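PDB 7JQE: ESAT-6/WXG100 secretion system protein from Streptococcus gallolyticus, which is the EsaA membrane subunit of the bacterial type VIIb secretion system and probably takes part in toxin export. Local coordinates for residues V203-F214 / V228-G239; M422-P430 / I438-A449. All blocks are in the same frame, centred on the assembly; numbering follows the deposited sequence.

Contact 1 (V203-F214 / V228-G239); sequences VDVAASDYATLF and VSDYQSKLALLG. With EDO (1,2-ethanediol), chain F.
L235 reaches out from helix 225-244 into the bend that precedes helix 211-219. L235 CB sits 4.0 Å from A207 CB. With CG anti to the carbonyl carbon (chi1 -75°), the two methyls fork over Y210: L235 CD1 stands above the centre of the ring, 3.9 Å from its centroid and only 10° off the normal, a CH-pi contact, while L235 CD2 turns to the backbone and meets D204 O at 3.6 Å. That carbonyl also receives Y210 OH, 2.6 Å from D204 O, in its plane and on a lone pair, which pins the far end of the ring under the leucine. The bend itself begins with an Asx turn, D204 OD1 accepting from A206 N, and the other carboxylate oxygen of D204 is taken by G252 N. Chain reversal between helices 211-219 and 225-244 makes this a helical hairpin, and near its closed end F214 and V228 run alongside one another in opposing senses, F214 CG lying 4.0 Å from V228 CG1. The tip of the phenylalanine, F214 CZ, then presses on Y231 CB at 3.8 Å, the ring lying across the tyrosine side chain. Further along, V205 CG1 packs on L238 CB at 4.0 Å.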
loop_
_atom_site.group_PDB
_atom_site.type_symbol
_atom_site.label_atom_id
_atom_site.label_comp_id
_atom_site.label_asym_id
_atom_site.label_seq_id
_atom_site.Cartn_x
_atom_site.Cartn_y
_atom_site.Cartn_z
ATOM N N VAL A 203 0.324 9.094 13.805
ATOM C CA VAL A 203 0.246 7.700 14.222
ATOM C C VAL A 203 1.290 7.443 15.300
ATOM O O VAL A 203 2.376 8.029 15.294
ATOM C CB VAL A 203 0.444 6.748 13.024
ATOM C CG1 VAL A 203 0.602 5.318 13.501
ATOM C CG2 VAL A 203 -0.720 6.873 12.060
ATOM N N ASP A 204 0.948 6.560 16.234
ATOM C CA ASP A 204 1.836 6.157 17.319
ATOM C C ASP A 204 2.357 4.763 17.004
ATOM O O ASP A 204 1.577 3.805 16.968
ATOM C CB ASP A 204 1.096 6.180 18.660
ATOM C CG ASP A 204 1.998 5.871 19.844
ATOM O OD1 ASP A 204 3.050 5.228 19.662
ATOM O OD2 ASP A 204 1.640 6.265 20.976
ATOM N N VAL A 205 3.672 4.648 16.778
ATOM C CA VAL A 205 4.248 3.391 16.295
ATOM C C VAL A 205 4.730 2.472 17.408
ATOM O O VAL A 205 5.073 1.313 17.129
ATOM C CB VAL A 205 5.426 3.645 15.331
ATOM C CG1 VAL A 205 5.002 4.584 14.218
ATOM C CG2 VAL A 205 6.616 4.204 16.089
ATOM N N ALA A 206 4.778 2.944 18.651
ATOM C CA ALA A 206 5.145 2.096 19.783
ATOM C C ALA A 206 4.025 1.092 20.029
ATOM O O ALA A 206 2.975 1.436 20.571
ATOM C CB ALA A 206 5.404 2.943 21.024
ATOM N N ALA A 207 4.252 -0.164 19.636
ATOM C CA ALA A 207 3.201 -1.170 19.733
ATOM C C ALA A 207 2.829 -1.474 21.178
ATOM O O ALA A 207 1.673 -1.805 21.463
ATOM C CB ALA A 207 3.633 -2.449 19.020
ATOM N N SER A 208 3.789 -1.374 22.102
ATOM C CA SER A 208 3.502 -1.673 23.503
ATOM C C SER A 208 2.385 -0.786 24.041
ATOM O O SER A 208 1.574 -1.227 24.864
ATOM C CB SER A 208 4.767 -1.503 24.345
ATOM O OG SER A 208 5.857 -2.202 23.771
ATOM N N ASP A 209 2.328 0.469 23.591
ATOM C CA ASP A 209 1.277 1.375 24.035
ATOM C C ASP A 209 -0.118 0.902 23.645
ATOM O O ASP A 209 -1.100 1.508 24.084
ATOM C CB ASP A 209 1.520 2.777 23.472
ATOM C CG ASP A 209 2.595 3.535 24.236
ATOM O OD1 ASP A 209 3.221 2.943 25.145
ATOM O OD2 ASP A 209 2.808 4.730 23.928
ATOM N N TYR A 210 -0.233 -0.151 22.838
ATOM C CA TYR A 210 -1.524 -0.668 22.407
ATOM C C TYR A 210 -2.002 -1.855 23.236
ATOM O O TYR A 210 -3.151 -2.280 23.070
ATOM C CB TYR A 210 -1.460 -1.076 20.929
ATOM C CG TYR A 210 -1.309 0.086 19.969
ATOM C CD1 TYR A 210 -0.113 0.789 19.876
ATOM C CD2 TYR A 210 -2.361 0.477 19.153
ATOM C CE1 TYR A 210 0.026 1.850 18.998
ATOM C CE2 TYR A 210 -2.232 1.538 18.276
ATOM C CZ TYR A 210 -1.035 2.218 18.198
ATOM O OH TYR A 210 -0.903 3.273 17.324
ATOM N N ALA A 211 -1.159 -2.382 24.126
ATOM C CA ALA A 211 -1.480 -3.604 24.858
ATOM C C ALA A 211 -2.851 -3.531 25.516
ATOM O O ALA A 211 -3.729 -4.359 25.248
ATOM C CB ALA A 211 -0.400 -3.879 25.905
ATOM N N THR A 212 -3.046 -2.542 26.392
ATOM C CA THR A 212 -4.300 -2.439 27.128
ATOM C C THR A 212 -5.487 -2.320 26.178
ATOM O O THR A 212 -6.484 -3.040 26.314
ATOM C CB THR A 212 -4.245 -1.251 28.092
ATOM O OG1 THR A 212 -4.037 -0.039 27.356
ATOM C CG2 THR A 212 -3.100 -1.430 29.075
ATOM N N LEU A 213 -5.388 -1.425 25.193
ATOM C CA LEU A 213 -6.463 -1.262 24.217
ATOM C C LEU A 213 -6.797 -2.581 23.534
ATOM O O LEU A 213 -7.967 -2.972 23.447
ATOM C CB LEU A 213 -6.069 -0.214 23.179
ATOM C CG LEU A 213 -6.975 -0.160 21.952
ATOM C CD1 LEU A 213 -8.319 0.432 22.323
ATOM C CD2 LEU A 213 -6.322 0.628 20.822
ATOM N N PHE A 214 -5.775 -3.275 23.024
ATOM C CA PHE A 214 -6.013 -4.555 22.367
ATOM C C PHE A 214 -6.581 -5.582 23.338
ATOM O O PHE A 214 -7.362 -6.453 22.937
ATOM C CB PHE A 214 -4.715 -5.070 21.737
ATOM C CG PHE A 214 -4.319 -4.353 20.469
ATOM C CD1 PHE A 214 -5.285 -3.866 19.597
ATOM C CD2 PHE A 214 -2.978 -4.168 20.145
ATOM C CE1 PHE A 214 -4.925 -3.206 18.430
ATOM C CE2 PHE A 214 -2.608 -3.510 18.973
ATOM C CZ PHE A 214 -3.581 -3.027 18.118
ATOM N N VAL A 228 -5.081 -8.769 16.235
ATOM C CA VAL A 228 -4.134 -8.144 17.151
ATOM C C VAL A 228 -2.703 -8.502 16.771
ATOM O O VAL A 228 -1.781 -7.694 16.929
ATOM C CB VAL A 228 -4.459 -8.548 18.599
ATOM C CG1 VAL A 228 -3.338 -8.124 19.538
ATOM C CG2 VAL A 228 -5.784 -7.928 19.023
ATOM N N SER A 229 -2.492 -9.718 16.270
ATOM C CA SER A 229 -1.148 -10.118 15.879
ATOM C C SER A 229 -0.696 -9.366 14.633
ATOM O O SER A 229 0.473 -8.972 14.525
ATOM C CB SER A 229 -1.101 -11.627 15.657
ATOM O OG SER A 229 0.222 -12.061 15.403
ATOM N N ASP A 230 -1.614 -9.138 13.690
ATOM C CA ASP A 230 -1.243 -8.446 12.462
ATOM C C ASP A 230 -0.965 -6.969 12.714
ATOM O O ASP A 230 0.016 -6.424 12.198
ATOM C CB ASP A 230 -2.340 -8.619 11.413
ATOM C CG ASP A 230 -2.452 -10.053 10.922
ATOM O OD1 ASP A 230 -1.478 -10.819 11.089
ATOM O OD2 ASP A 230 -3.513 -10.413 10.365
ATOM N N TYR A 231 -1.815 -6.299 13.500
ATOM C CA TYR A 231 -1.569 -4.892 13.800
ATOM C C TYR A 231 -0.247 -4.708 14.528
ATOM O O TYR A 231 0.410 -3.671 14.378
ATOM C CB TYR A 231 -2.718 -4.307 14.623
ATOM C CG TYR A 231 -3.963 -4.005 13.814
ATOM C CD1 TYR A 231 -5.158 -4.676 14.056
ATOM C CD2 TYR A 231 -3.942 -3.048 12.808
ATOM C CE1 TYR A 231 -6.297 -4.401 13.315
ATOM C CE2 TYR A 231 -5.072 -2.766 12.061
ATOM C CZ TYR A 231 -6.245 -3.445 12.315
ATOM O OH TYR A 231 -7.370 -3.161 11.571
ATOM N N GLN A 232 0.165 -5.704 15.313
ATOM C CA GLN A 232 1.468 -5.632 15.963
ATOM C C GLN A 232 2.604 -5.809 14.962
ATOM O O GLN A 232 3.670 -5.206 15.129
ATOM C CB GLN A 232 1.550 -6.678 17.072
ATOM C CG GLN A 232 0.710 -6.328 18.290
ATOM C CD GLN A 232 0.549 -7.491 19.247
ATOM O OE1 GLN A 232 0.859 -8.635 18.911
ATOM N NE2 GLN A 232 0.059 -7.204 20.446
ATOM N N SER A 233 2.398 -6.626 13.921
ATOM C CA SER A 233 3.396 -6.745 12.858
ATOM C C SER A 233 3.488 -5.460 12.049
ATOM O O SER A 233 4.588 -4.963 11.777
ATOM C CB SER A 233 3.062 -7.921 11.939
ATOM O OG SER A 233 3.211 -9.153 12.618
ATOM N N LYS A 234 2.339 -4.911 11.648
ATOM C CA LYS A 234 2.346 -3.660 10.901
ATOM C C LYS A 234 2.974 -2.538 11.713
ATOM O O LYS A 234 3.732 -1.722 11.175
ATOM C CB LYS A 234 0.926 -3.300 10.478
ATOM C CG LYS A 234 0.246 -4.430 9.744
ATOM C CD LYS A 234 -1.130 -4.049 9.259
ATOM C CE LYS A 234 -1.753 -5.200 8.492
ATOM N NZ LYS A 234 -3.132 -4.885 8.036
ATOM N N LEU A 235 2.682 -2.485 13.014
ATOM C CA LEU A 235 3.308 -1.473 13.861
ATOM C C LEU A 235 4.811 -1.680 13.936
ATOM O O LEU A 235 5.577 -0.709 13.968
ATOM C CB LEU A 235 2.697 -1.498 15.261
ATOM C CG LEU A 235 1.312 -0.877 15.364
ATOM C CD1 LEU A 235 0.658 -1.262 16.685
ATOM C CD2 LEU A 235 1.441 0.633 15.229
ATOM N N ALA A 236 5.253 -2.939 13.985
ATOM C CA ALA A 236 6.686 -3.210 13.993
ATOM C C ALA A 236 7.343 -2.686 12.724
ATOM O O ALA A 236 8.447 -2.129 12.772
ATOM C CB ALA A 236 6.941 -4.708 14.157
ATOM N N LEU A 237 6.662 -2.833 11.583
ATOM C CA LEU A 237 7.211 -2.367 10.315
ATOM C C LEU A 237 7.280 -0.847 10.268
ATOM O O LEU A 237 8.291 -0.278 9.836
ATOM C CB LEU A 237 6.374 -2.908 9.155
ATOM C CG LEU A 237 6.701 -2.393 7.749
ATOM C CD1 LEU A 237 8.150 -2.678 7.386
ATOM C CD2 LEU A 237 5.755 -2.995 6.711
ATOM N N LEU A 238 6.215 -0.168 10.710
ATOM C CA LEU A 238 6.256 1.290 10.776
ATOM C C LEU A 238 7.411 1.766 11.645
ATOM O O LEU A 238 7.968 2.843 11.405
ATOM C CB LEU A 238 4.934 1.836 11.311
ATOM C CG LEU A 238 3.683 1.479 10.506
ATOM C CD1 LEU A 238 2.432 1.981 11.218
ATOM C CD2 LEU A 238 3.777 2.067 9.122
ATOM N N GLY A 239 7.779 0.985 12.660
ATOM C CA GLY A 239 8.938 1.337 13.460
ATOM C C GLY A 239 10.227 1.250 12.669
ATOM O O GLY A 239 11.085 2.131 12.766
HETATM C C1 EDO F . -4.726 -8.446 7.510
HETATM O O1 EDO F . -3.315 -8.283 7.698
HETATM C C2 EDO F . -5.144 -7.856 6.167
HETATM O O2 EDO F . -4.848 -6.454 6.147
#

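Contact 2 (M422-P430 / I438-A449); sequences MIQTLYGEP and IDITNPSANSVA. With EDO (1,2-ethanediol), chain M; EDO (1,2-ethanediol), chain H.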
loop_
_atom_site.group_PDB
_atom_site.type_symbol
_atom_site.label_atom_id
_atom_site.label_comp_id
_atom_site.label_asym_id
_atom_site.label_seq_id
_atom_site.Cartn_x
_atom_site.Cartn_y
_atom_site.Cartn_z
HETATM N N MSE A 422 1.736 0.621 2.116
HETATM C CA MSE A 422 2.617 1.381 1.242
HETATM C C MSE A 422 4.053 0.923 1.440
HETATM O O MSE A 422 4.742 0.573 0.483
HETATM C CB MSE A 422 2.496 2.876 1.516
HETATM C CG MSE A 422 1.175 3.482 1.086
HETATM SE SE MSE A 422 1.032 5.360 1.608
HETATM C CE MSE A 422 -0.572 5.826 0.599
ATOM N N ILE A 423 4.497 0.913 2.698
ATOM C CA ILE A 423 5.852 0.464 3.001
ATOM C C ILE A 423 6.069 -0.952 2.481
ATOM O O ILE A 423 7.083 -1.249 1.839
ATOM C CB ILE A 423 6.124 0.559 4.510
ATOM C CG1 ILE A 423 5.972 2.007 4.980
ATOM C CG2 ILE A 423 7.509 0.032 4.829
ATOM C CD1 ILE A 423 6.053 2.183 6.498
ATOM N N GLN A 424 5.116 -1.847 2.749
ATOM C CA GLN A 424 5.241 -3.230 2.296
ATOM C C GLN A 424 5.432 -3.313 0.783
ATOM O O GLN A 424 6.221 -4.129 0.293
ATOM C CB GLN A 424 4.005 -4.020 2.718
ATOM C CG GLN A 424 3.954 -5.432 2.181
ATOM C CD GLN A 424 2.663 -6.144 2.543
ATOM O OE1 GLN A 424 1.685 -5.512 2.943
ATOM N NE2 GLN A 424 2.654 -7.463 2.402
ATOM N N THR A 425 4.711 -2.481 0.028
ATOM C CA THR A 425 4.701 -2.586 -1.426
ATOM C C THR A 425 5.958 -1.998 -2.054
ATOM O O THR A 425 6.341 -2.398 -3.159
ATOM C CB THR A 425 3.468 -1.881 -1.992
ATOM O OG1 THR A 425 2.290 -2.399 -1.362
ATOM C CG2 THR A 425 3.369 -2.094 -3.493
ATOM N N LEU A 426 6.602 -1.050 -1.376
ATOM C CA LEU A 426 7.799 -0.407 -1.896
ATOM C C LEU A 426 9.077 -1.132 -1.495
ATOM O O LEU A 426 10.026 -1.183 -2.282
ATOM C CB LEU A 426 7.863 1.047 -1.421
ATOM C CG LEU A 426 6.788 1.983 -1.982
ATOM C CD1 LEU A 426 6.864 3.360 -1.334
ATOM C CD2 LEU A 426 6.908 2.096 -3.496
ATOM N N TYR A 427 9.131 -1.700 -0.289
ATOM C CA TYR A 427 10.371 -2.269 0.218
ATOM C C TYR A 427 10.357 -3.783 0.355
ATOM O O TYR A 427 11.397 -4.366 0.682
ATOM C CB TYR A 427 10.725 -1.634 1.569
ATOM C CG TYR A 427 11.079 -0.175 1.424
ATOM C CD1 TYR A 427 10.096 0.802 1.479
ATOM C CD2 TYR A 427 12.390 0.224 1.190
ATOM C CE1 TYR A 427 10.407 2.139 1.334
ATOM C CE2 TYR A 427 12.714 1.561 1.041
ATOM C CZ TYR A 427 11.717 2.513 1.111
ATOM O OH TYR A 427 12.027 3.844 0.965
ATOM N N GLY A 428 9.230 -4.437 0.100
ATOM C CA GLY A 428 9.180 -5.882 0.135
ATOM C C GLY A 428 9.510 -6.519 -1.204
ATOM O O GLY A 428 9.188 -5.994 -2.274
ATOM N N GLU A 429 10.170 -7.665 -1.136
ATOM C CA GLU A 429 10.239 -8.518 -2.308
ATOM C C GLU A 429 8.827 -8.718 -2.847
ATOM O O GLU A 429 7.873 -8.785 -2.063
ATOM C CB GLU A 429 10.878 -9.865 -1.954
ATOM C CG GLU A 429 12.388 -9.797 -1.759
ATOM C CD GLU A 429 13.120 -9.657 -3.076
ATOM O OE1 GLU A 429 12.914 -10.514 -3.965
ATOM O OE2 GLU A 429 13.891 -8.686 -3.226
ATOM N N PRO A 430 8.642 -8.793 -4.158
ATOM C CA PRO A 430 7.282 -8.876 -4.697
ATOM C C PRO A 430 6.497 -10.002 -4.045
ATOM O O PRO A 430 6.925 -11.157 -4.039
ATOM C CB PRO A 430 7.512 -9.131 -6.189
ATOM C CG PRO A 430 8.874 -8.564 -6.458
ATOM C CD PRO A 430 9.666 -8.828 -5.214
ATOM N N ILE A 438 11.127 -7.598 5.851
ATOM C CA ILE A 438 11.303 -6.463 4.952
ATOM C C ILE A 438 12.369 -5.535 5.522
ATOM O O ILE A 438 12.265 -5.079 6.664
ATOM C CB ILE A 438 9.975 -5.723 4.737
ATOM C CG1 ILE A 438 8.943 -6.684 4.136
ATOM C CG2 ILE A 438 10.178 -4.503 3.851
ATOM C CD1 ILE A 438 7.645 -6.031 3.746
ATOM N N ASP A 439 13.397 -5.255 4.724
ATOM C CA ASP A 439 14.502 -4.392 5.125
ATOM C C ASP A 439 14.354 -3.041 4.436
ATOM O O ASP A 439 14.074 -2.981 3.235
ATOM C CB ASP A 439 15.843 -5.040 4.767
ATOM C CG ASP A 439 17.027 -4.319 5.388
ATOM O OD1 ASP A 439 17.064 -3.070 5.351
ATOM O OD2 ASP A 439 17.931 -5.007 5.913
ATOM N N ILE A 440 14.537 -1.962 5.192
ATOM C CA ILE A 440 14.328 -0.609 4.685
ATOM C C ILE A 440 15.641 0.054 4.282
ATOM O O ILE A 440 15.771 0.558 3.167
ATOM C CB ILE A 440 13.569 0.244 5.725
ATOM C CG1 ILE A 440 12.288 -0.468 6.169
ATOM C CG2 ILE A 440 13.236 1.607 5.143
ATOM C CD1 ILE A 440 11.297 -0.688 5.063
ATOM N N THR A 441 16.630 0.068 5.183
ATOM C CA THR A 441 17.874 0.779 4.899
ATOM C C THR A 441 18.585 0.200 3.681
ATOM O O THR A 441 19.191 0.940 2.899
ATOM C CB THR A 441 18.798 0.746 6.119
ATOM O OG1 THR A 441 18.929 -0.602 6.588
ATOM C CG2 THR A 441 18.246 1.619 7.234
ATOM N N ASN A 442 18.521 -1.123 3.504
ATOM C CA ASN A 442 19.143 -1.823 2.381
ATOM C C ASN A 442 18.065 -2.605 1.639
ATOM O O ASN A 442 17.899 -3.816 1.856
ATOM C CB ASN A 442 20.267 -2.739 2.861
ATOM C CG ASN A 442 21.427 -1.965 3.459
ATOM O OD1 ASN A 442 21.789 -2.164 4.618
ATOM N ND2 ASN A 442 22.014 -1.070 2.668
ATOM N N PRO A 443 17.320 -1.948 0.750
ATOM C CA PRO A 443 16.228 -2.630 0.040
ATOM C C PRO A 443 16.713 -3.888 -0.669
ATOM O O PRO A 443 17.870 -3.987 -1.082
ATOM C CB PRO A 443 15.747 -1.576 -0.967
ATOM C CG PRO A 443 16.188 -0.265 -0.396
ATOM C CD PRO A 443 17.471 -0.544 0.331
ATOM N N SER A 444 15.804 -4.849 -0.819
ATOM C CA SER A 444 16.127 -6.091 -1.503
ATOM C C SER A 444 16.115 -5.892 -3.020
ATOM O O SER A 444 15.506 -4.956 -3.548
ATOM C CB SER A 444 15.151 -7.195 -1.106
ATOM O OG SER A 444 13.840 -6.877 -1.531
ATOM N N ALA A 445 16.788 -6.811 -3.721
ATOM C CA ALA A 445 17.098 -6.606 -5.136
ATOM C C ALA A 445 15.846 -6.356 -5.971
ATOM O O ALA A 445 15.851 -5.494 -6.857
ATOM C CB ALA A 445 17.864 -7.809 -5.683
ATOM N N ASN A 446 14.768 -7.097 -5.710
ATOM C CA ASN A 446 13.552 -7.004 -6.511
ATOM C C ASN A 446 12.529 -6.021 -5.951
ATOM O O ASN A 446 11.450 -5.869 -6.537
ATOM C CB ASN A 446 12.918 -8.389 -6.654
ATOM C CG ASN A 446 13.883 -9.405 -7.236
ATOM O OD1 ASN A 446 14.060 -9.485 -8.453
ATOM N ND2 ASN A 446 14.528 -10.175 -6.367
ATOM N N SER A 447 12.841 -5.344 -4.852
ATOM C CA SER A 447 11.903 -4.395 -4.276
ATOM C C SER A 447 11.636 -3.255 -5.247
ATOM O O SER A 447 12.476 -2.904 -6.076
ATOM C CB SER A 447 12.456 -3.836 -2.969
ATOM O OG SER A 447 13.470 -2.881 -3.226
ATOM N N VAL A 448 10.448 -2.660 -5.130
ATOM C CA VAL A 448 10.147 -1.481 -5.935
ATOM C C VAL A 448 11.144 -0.368 -5.647
ATOM O O VAL A 448 11.537 0.376 -6.554
ATOM C CB VAL A 448 8.697 -1.022 -5.694
ATOM C CG1 VAL A 448 8.450 0.329 -6.355
ATOM C CG2 VAL A 448 7.718 -2.078 -6.219
ATOM N N ALA A 449 11.586 -0.243 -4.392
ATOM C CA ALA A 449 12.527 0.818 -4.055
ATOM C C ALA A 449 13.814 0.689 -4.850
ATOM O O ALA A 449 14.481 1.692 -5.125
ATOM C CB ALA A 449 12.836 0.806 -2.560
HETATM C C1 EDO M . 15.106 4.262 0.658
HETATM O O1 EDO M . 14.612 4.297 -0.688
HETATM C C2 EDO M . 15.948 3.006 0.866
HETATM O O2 EDO M . 16.520 3.002 2.180
HETATM C C1 EDO H . 3.076 -6.728 -1.950
HETATM O O1 EDO H . 3.333 -8.009 -2.532
HETATM C C2 EDO H . 4.226 -6.380 -1.009
HETATM O O2 EDO H . 5.481 -6.476 -1.696
#
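The ring of Y427 is held between A449 and I440. A449 CB lies over one face, 4.1 Å from the centroid and 29° off the normal, in a CH-pi contact; CG2 of I440 covers the opposite face, offset toward the rim. P443 CG approaches the ring edge near its plane, beside a 1,2-ethanediol probably left from crystallisation, whose O2 donates to I440 O. I440 is bent at chi2 (-62°), which brings I440 CD1 to 3.7 Å from Y427 CB, which I438 CG2 also touches. A second pair of flat groups meets further on: the carboxylate of E429 and the amide of N446 are turned 78° apart, and N446 ND2 donates to the syn lone pair of E429 OE1 at 2.9 Å. The other oxygen, less surely placed, accepts from N446 N. V448 CG1 rests on L426 CD2, 3.7 Å away. S447 OG and S447 N both bond to S444 O, closing the type I turn S444-S447. From the N-cap position S447 OG also reaches N450 N, weakly. G428 is the first residue to leave helical geometry after helix 396-427, and between the flat groups the backbones join directly: A449 N, donating to L426 O at 2.8 Å in the carbonyl plane, ties the C-terminal end of that helix to the serine-capped first turn of helix 448-451.

Overall arrangement
Contact 1 precedes contact 2 along the chain, their centres about 20 Å apart. The β-sheet strands, between residues 268 and 392, are inserted between them in sequence, so helix 396-427 brings the chain back to the helical region of contact 1. There they touch: L238 CD2 of helix 225-244 lies 3.5 Å from I423 CD1 of helix 396-427, and L237 packs on the same isoleucine. Helix 191-200 borders both, through M200 at V205 and L238, and through Y192 at L426. Each contact also reaches the second subunit, Y231 packing on its S414 and N446 O accepting from its Y452 OH, so this helical part of the elongated chain takes part in the dimer interface.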